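Aftrax (PDB 3ZC0) binds duplex RNA within an eight-chain C3PO assembly and cleaves it, most likely with the help of bound magnesium. Local coordinates at residues L23-L27 against L76-A80; V26-M30 against L59-V63. The protein carries 1 engineered substitution. One frame throughout, in Å; residues are numbered along the deposited sequence.

Contact 1: residues L23-L27 against L76-A80; sequences LLKVL and LCNDA. With nucleotides of chain O.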
loop_
_atom_site.group_PDB
_atom_site.type_symbol
_atom_site.label_atom_id
_atom_site.label_comp_id
_atom_site.label_asym_id
_atom_site.label_seq_id
_atom_site.Cartn_x
_atom_site.Cartn_y
_atom_site.Cartn_z
ATOM N N LEU E 23 8.267 27.162 11.725
ATOM C CA LEU E 23 7.517 26.201 12.528
ATOM C C LEU E 23 8.039 24.783 12.303
ATOM O O LEU E 23 8.213 24.033 13.254
ATOM C CB LEU E 23 6.031 26.286 12.188
ATOM C CG LEU E 23 5.007 25.987 13.285
ATOM C CD1 LEU E 23 3.925 25.039 12.787
ATOM C CD2 LEU E 23 5.666 25.429 14.526
ATOM N N LEU E 24 8.317 24.431 11.051
ATOM C CA LEU E 24 8.891 23.123 10.749
ATOM C C LEU E 24 10.231 22.962 11.448
ATOM O O LEU E 24 10.475 21.926 12.088
ATOM C CB LEU E 24 9.077 22.926 9.251
ATOM C CG LEU E 24 7.811 22.761 8.447
ATOM C CD1 LEU E 24 8.124 22.767 6.954
ATOM C CD2 LEU E 24 7.132 21.498 8.882
ATOM N N LYS E 25 11.092 23.979 11.341
ATOM C CA LYS E 25 12.438 23.852 11.920
ATOM C C LYS E 25 12.400 23.661 13.445
ATOM O O LYS E 25 13.107 22.799 14.037
ATOM C CB LYS E 25 13.340 25.033 11.534
ATOM C CG LYS E 25 13.805 25.023 10.065
ATOM C CD LYS E 25 14.957 26.012 9.812
ATOM C CE LYS E 25 15.040 26.452 8.342
ATOM N NZ LYS E 25 14.046 27.519 7.983
ATOM N N VAL E 26 11.527 24.442 14.063
ATOM C CA VAL E 26 11.398 24.445 15.507
ATOM C C VAL E 26 10.786 23.149 16.011
ATOM O O VAL E 26 11.242 22.590 17.013
ATOM C CB VAL E 26 10.576 25.641 15.976
ATOM C CG1 VAL E 26 10.363 25.574 17.471
ATOM C CG2 VAL E 26 11.303 26.915 15.602
ATOM N N LEU E 27 9.765 22.666 15.308
ATOM C CA LEU E 27 9.180 21.360 15.619
ATOM C C LEU E 27 10.173 20.194 15.492
ATOM O O LEU E 27 10.226 19.336 16.374
ATOM C CB LEU E 27 7.963 21.108 14.750
ATOM C CG LEU E 27 6.769 22.002 15.084
ATOM C CD1 LEU E 27 5.693 21.888 14.010
ATOM C CD2 LEU E 27 6.225 21.653 16.438
ATOM N N LEU E 76 0.254 20.667 11.717
ATOM C CA LEU E 76 1.681 20.395 11.830
ATOM C C LEU E 76 2.174 19.989 13.226
ATOM O O LEU E 76 3.063 19.135 13.359
ATOM C CB LEU E 76 2.459 21.612 11.352
ATOM C CG LEU E 76 2.440 21.844 9.843
ATOM C CD1 LEU E 76 3.029 23.200 9.507
ATOM C CD2 LEU E 76 3.212 20.748 9.123
ATOM N N CYS E 77 1.613 20.604 14.262
ATOM C CA CYS E 77 2.178 20.466 15.607
ATOM C C CYS E 77 1.974 19.102 16.246
ATOM O O CYS E 77 2.607 18.785 17.278
ATOM C CB CYS E 77 1.644 21.555 16.536
ATOM S SG CYS E 77 2.423 23.166 16.256
ATOM N N ASN E 78 1.113 18.299 15.624
ATOM C CA ASN E 78 0.688 17.041 16.220
ATOM C C ASN E 78 1.803 16.102 16.672
ATOM O O ASN E 78 1.930 15.827 17.870
ATOM C CB ASN E 78 -0.282 16.300 15.310
ATOM C CG ASN E 78 -1.446 15.726 16.081
ATOM O OD1 ASN E 78 -1.884 16.310 17.081
ATOM N ND2 ASN E 78 -1.940 14.571 15.645
ATOM N N ASP E 79 2.599 15.624 15.718
ATOM C CA ASP E 79 3.670 14.669 16.008
ATOM C C ASP E 79 4.553 15.097 17.206
ATOM O O ASP E 79 4.672 14.380 18.226
ATOM C CB ASP E 79 4.527 14.434 14.752
ATOM C CG ASP E 79 3.870 13.487 13.729
ATOM O OD1 ASP E 79 2.697 13.086 13.884
ATOM O OD2 ASP E 79 4.547 13.140 12.739
ATOM N N ALA E 80 5.144 16.282 17.093
ATOM C CA ALA E 80 6.056 16.761 18.126
ATOM C C ALA E 80 5.362 16.962 19.487
ATOM O O ALA E 80 5.955 16.684 20.540
ATOM C CB ALA E 80 6.777 18.047 17.666
ATOM P P G O 7 -2.106 8.454 7.865
ATOM O OP1 G O 7 -3.535 8.862 7.862
ATOM O OP2 G O 7 -1.462 7.923 6.636
ATOM O "O5'" G O 7 -1.205 9.682 8.325
ATOM C "C5'" G O 7 -1.516 10.428 9.491
ATOM C "C4'" G O 7 -0.302 11.137 10.036
ATOM O "O4'" G O 7 0.729 10.166 10.366
ATOM C "C3'" G O 7 0.407 12.109 9.102
ATOM O "O3'" G O 7 -0.246 13.364 8.987
ATOM C "C2'" G O 7 1.792 12.190 9.729
ATOM O "O2'" G O 7 1.764 12.991 10.898
ATOM C "C1'" G O 7 2.005 10.736 10.159
ATOM N N9 G O 7 2.723 9.970 9.120
ATOM C C8 G O 7 2.251 9.025 8.241
ATOM N N7 G O 7 3.171 8.569 7.437
ATOM C C5 G O 7 4.315 9.261 7.805
ATOM C C6 G O 7 5.640 9.206 7.306
ATOM O O6 G O 7 6.097 8.513 6.392
ATOM N N1 G O 7 6.481 10.082 7.985
ATOM C C2 G O 7 6.106 10.910 9.012
ATOM N N2 G O 7 7.058 11.688 9.544
ATOM N N3 G O 7 4.880 10.968 9.487
ATOM C C4 G O 7 4.050 10.127 8.838
#
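Leu27 reaches across to helix 73-94 with both methyls: CD2 rests on Ala80 CB at 3.8 Å, CD1 lies beside the Leu76 carbonyl, 3.9 Å from its O, and Cys77 SG is near both. The fork is set by a first torsion of -69°, which places CG beside the backbone N and anti to the carbonyl carbon. Leu76 answers with a fork of its own: CD1 meets Leu23 CD1 at 3.9 Å and CD2 meets Leu24 CD2 at 4.0 Å, the side chains crossing obliquely in both pairs. Leu23 CD1 also packs against Leu76 CB. The two segments run almost parallel, 8° apart, with axes 10.2 Å from each other, so the spacing is bridged by leucine branches. On the RNA side of helix 73-94, the carboxylate of Asp79 accepts a weak hydrogen bond from O2' of G7 of chain O; OD1, at 3.1 Å from that O2', and OD2 compete for its one proton. Helix 46-64 adjoins this interface through Val63, which touches both Leu27 and Cys77, while Met30 and Arg31 of helix 6-42 continue the packing on Ala80.

Contact 2: residues V26-M30 against L59-V63; sequences VLREM and LLEKV. With nucleotides of chain N.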
loop_
_atom_site.group_PDB
_atom_site.type_symbol
_atom_site.label_atom_id
_atom_site.label_comp_id
_atom_site.label_asym_id
_atom_site.label_seq_id
_atom_site.Cartn_x
_atom_site.Cartn_y
_atom_site.Cartn_z
ATOM N N VAL E 26 11.527 24.442 14.063
ATOM C CA VAL E 26 11.398 24.445 15.507
ATOM C C VAL E 26 10.786 23.149 16.011
ATOM O O VAL E 26 11.242 22.590 17.013
ATOM C CB VAL E 26 10.576 25.641 15.976
ATOM C CG1 VAL E 26 10.363 25.574 17.471
ATOM C CG2 VAL E 26 11.303 26.915 15.602
ATOM N N LEU E 27 9.765 22.666 15.308
ATOM C CA LEU E 27 9.180 21.360 15.619
ATOM C C LEU E 27 10.173 20.194 15.492
ATOM O O LEU E 27 10.226 19.336 16.374
ATOM C CB LEU E 27 7.963 21.108 14.750
ATOM C CG LEU E 27 6.769 22.002 15.084
ATOM C CD1 LEU E 27 5.693 21.888 14.010
ATOM C CD2 LEU E 27 6.225 21.653 16.438
ATOM N N ARG E 28 10.967 20.163 14.415
ATOM C CA ARG E 28 11.956 19.081 14.277
ATOM C C ARG E 28 12.935 19.118 15.438
ATOM O O ARG E 28 13.234 18.073 16.035
ATOM C CB ARG E 28 12.637 19.028 12.889
ATOM C CG ARG E 28 14.107 19.428 12.828
ATOM C CD ARG E 28 15.081 18.328 12.269
ATOM N NE ARG E 28 14.462 17.250 11.501
ATOM C CZ ARG E 28 15.135 16.226 10.968
ATOM N NH1 ARG E 28 16.448 16.125 11.099
ATOM N NH2 ARG E 28 14.491 15.294 10.295
ATOM N N GLU E 29 13.369 20.321 15.814
ATOM C CA GLU E 29 14.177 20.431 17.029
ATOM C C GLU E 29 13.496 19.932 18.323
ATOM O O GLU E 29 14.048 19.080 19.025
ATOM C CB GLU E 29 14.743 21.837 17.190
ATOM C CG GLU E 29 16.130 21.954 16.573
ATOM C CD GLU E 29 16.469 23.365 16.181
ATOM O OE1 GLU E 29 15.857 24.299 16.750
ATOM O OE2 GLU E 29 17.337 23.533 15.296
ATOM N N MET E 30 12.303 20.441 18.621
ATOM C CA MET E 30 11.614 20.094 19.860
ATOM C C MET E 30 11.475 18.588 19.974
ATOM O O MET E 30 11.782 17.986 21.020
ATOM C CB MET E 30 10.236 20.762 19.907
ATOM C CG MET E 30 9.445 20.550 21.209
ATOM S SD MET E 30 7.834 21.386 21.188
ATOM C CE MET E 30 6.711 20.071 20.793
ATOM N N LEU E 59 11.514 25.085 23.744
ATOM C CA LEU E 59 11.096 25.220 22.344
ATOM C C LEU E 59 9.577 25.283 22.194
ATOM O O LEU E 59 9.070 25.947 21.292
ATOM C CB LEU E 59 11.608 24.064 21.504
ATOM C CG LEU E 59 12.912 24.221 20.735
ATOM C CD1 LEU E 59 13.415 25.625 20.870
ATOM C CD2 LEU E 59 13.952 23.175 21.192
ATOM N N LEU E 60 8.851 24.583 23.065
ATOM C CA LEU E 60 7.386 24.579 23.000
ATOM C C LEU E 60 6.751 25.968 23.057
ATOM O O LEU E 60 5.626 26.150 22.598
ATOM C CB LEU E 60 6.802 23.713 24.112
ATOM C CG LEU E 60 5.425 23.056 23.932
ATOM C CD1 LEU E 60 4.424 23.617 24.916
ATOM C CD2 LEU E 60 4.879 23.121 22.500
ATOM N N GLU E 61 7.457 26.945 23.622
ATOM C CA GLU E 61 6.946 28.317 23.695
ATOM C C GLU E 61 7.117 29.025 22.341
ATOM O O GLU E 61 6.167 29.660 21.828
ATOM C CB GLU E 61 7.630 29.089 24.830
ATOM C CG GLU E 61 6.737 30.103 25.538
ATOM C CD GLU E 61 5.590 29.452 26.299
ATOM O OE1 GLU E 61 5.704 28.246 26.624
ATOM O OE2 GLU E 61 4.579 30.146 26.571
ATOM N N LYS E 62 8.315 28.893 21.760
ATOM C CA LYS E 62 8.572 29.341 20.390
ATOM C C LYS E 62 7.498 28.759 19.480
ATOM O O LYS E 62 6.964 29.448 18.602
ATOM C CB LYS E 62 9.948 28.884 19.891
ATOM C CG LYS E 62 11.151 29.352 20.723
ATOM C CD LYS E 62 12.097 30.231 19.893
ATOM C CE LYS E 62 12.504 29.571 18.565
ATOM N NZ LYS E 62 13.883 28.983 18.593
ATOM N N VAL E 63 7.180 27.487 19.713
ATOM C CA VAL E 63 6.155 26.798 18.947
ATOM C C VAL E 63 4.798 27.452 19.140
ATOM O O VAL E 63 4.146 27.827 18.167
ATOM C CB VAL E 63 6.057 25.313 19.324
ATOM C CG1 VAL E 63 4.820 24.694 18.710
ATOM C CG2 VAL E 63 7.280 24.580 18.855
ATOM P P C N 8 16.070 9.975 5.329
ATOM O OP1 C N 8 17.444 10.114 5.889
ATOM O OP2 C N 8 15.472 8.629 5.203
ATOM O "O5'" C N 8 15.108 10.868 6.225
ATOM C "C5'" C N 8 15.305 12.270 6.341
ATOM C "C4'" C N 8 14.220 12.881 7.180
ATOM O "O4'" C N 8 12.951 12.800 6.493
ATOM C "C3'" C N 8 13.970 12.184 8.502
ATOM O "O3'" C N 8 14.911 12.593 9.477
ATOM C "C2'" C N 8 12.528 12.571 8.826
ATOM O "O2'" C N 8 12.461 13.857 9.422
ATOM C "C1'" C N 8 11.907 12.665 7.429
ATOM N N1 C N 8 11.085 11.488 7.073
ATOM C C2 C N 8 9.815 11.381 7.645
ATOM O O2 C N 8 9.438 12.254 8.442
ATOM N N3 C N 8 9.033 10.326 7.325
ATOM C C4 C N 8 9.471 9.410 6.464
ATOM N N4 C N 8 8.651 8.399 6.190
ATOM C C5 C N 8 10.757 9.489 5.853
ATOM C C6 C N 8 11.522 10.540 6.180
ATOM P P G N 9 15.304 11.639 10.707
ATOM O OP1 G N 9 16.482 12.269 11.370
ATOM O OP2 G N 9 15.424 10.244 10.218
ATOM O "O5'" G N 9 14.039 11.759 11.674
ATOM C "C5'" G N 9 13.447 10.599 12.227
ATOM C "C4'" G N 9 12.084 10.866 12.812
ATOM O "O4'" G N 9 11.132 11.131 11.748
ATOM C "C3'" G N 9 11.503 9.682 13.565
ATOM O "O3'" G N 9 11.936 9.659 14.908
ATOM C "C2'" G N 9 10.000 9.852 13.394
ATOM O "O2'" G N 9 9.491 10.795 14.321
ATOM C "C1'" G N 9 9.922 10.445 11.989
ATOM N N9 G N 9 9.785 9.399 10.954
ATOM C C8 G N 9 10.795 8.928 10.148
ATOM N N7 G N 9 10.412 8.008 9.307
ATOM C C5 G N 9 9.062 7.861 9.570
ATOM C C6 G N 9 8.107 7.001 8.967
ATOM O O6 G N 9 8.279 6.178 8.057
ATOM N N1 G N 9 6.843 7.165 9.529
ATOM C C2 G N 9 6.539 8.042 10.541
ATOM N N2 G N 9 5.265 8.055 10.948
ATOM N N3 G N 9 7.419 8.852 11.111
ATOM C C4 G N 9 8.656 8.709 10.583
#
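Met30 and Leu59 pack against each other across an antiparallel helical hairpin, formed by helices 6-42 and 46-64 in the all-helical Translin fold and predicted to be coiled coil. The segment axes cross at -156°, 9.5 Å apart. Met30, which has the most surface buried here, extends toward helix 46-64 with CG anti to its own N (chi1 -176°). Its CB and Leu59 CB meet at 3.9 Å as the two side chains pass in opposite senses. Farther out, the thioether runs at a slant over Leu60, SD lying 3.7 Å from Leu60 CD2 with CE beside the same methyl.

Val26 fills the next turn. Its CG1 faces Val63 CG2, Lys62 CB and the Leu59 carbonyl, while its CG2 comes near Lys62 CE, the valine and lysine side chains crossing nearly at right angles. Where the helix pair meets solvent, Glu29 OE1 and Lys62 NZ stand 5.4 Å apart, a loose pairing of opposite charges without contact.

Arg28 leaves helix 6-42 for the RNA instead. NH2 donates to O3' of C8 of chain N at 2.9 Å and makes a weak bond, bent to 121°, to O2' of the same ribose, which sits at the guanidinium edge; NH1 forms a salt bridge with Glu21 of the second subunit. A leucine in its place would probably leave that glutamate without its charge partner and the ribose oxygens of C8 without this donor.

Back in the hairpin, Leu27 closes the inner side: its CD2 meets Val63 CG2 at 3.9 Å, the two side chains set roughly perpendicular.

How the contacts relate
Both contacts are largely buried and start from helix 6-42, sharing Val26 and Leu27, with centres about 7 Å apart. Contact 1 joins that helix to 73-94 in near-parallel fashion, contact 2 to 46-64 in antiparallel fashion. Leucine methyls dominate the first, whereas the second mixes valine, methionine and leucine with a charged rim of Glu29 and Lys62. They merge into one apolar core where Cys77 SG packs on Val63 CG1 and Met30 CE reaches the Ala80 carbonyl. RNA is met from different helices: an acidic side chain beside contact 1 faces chain O, and a basic one beside contact 2 faces chain N.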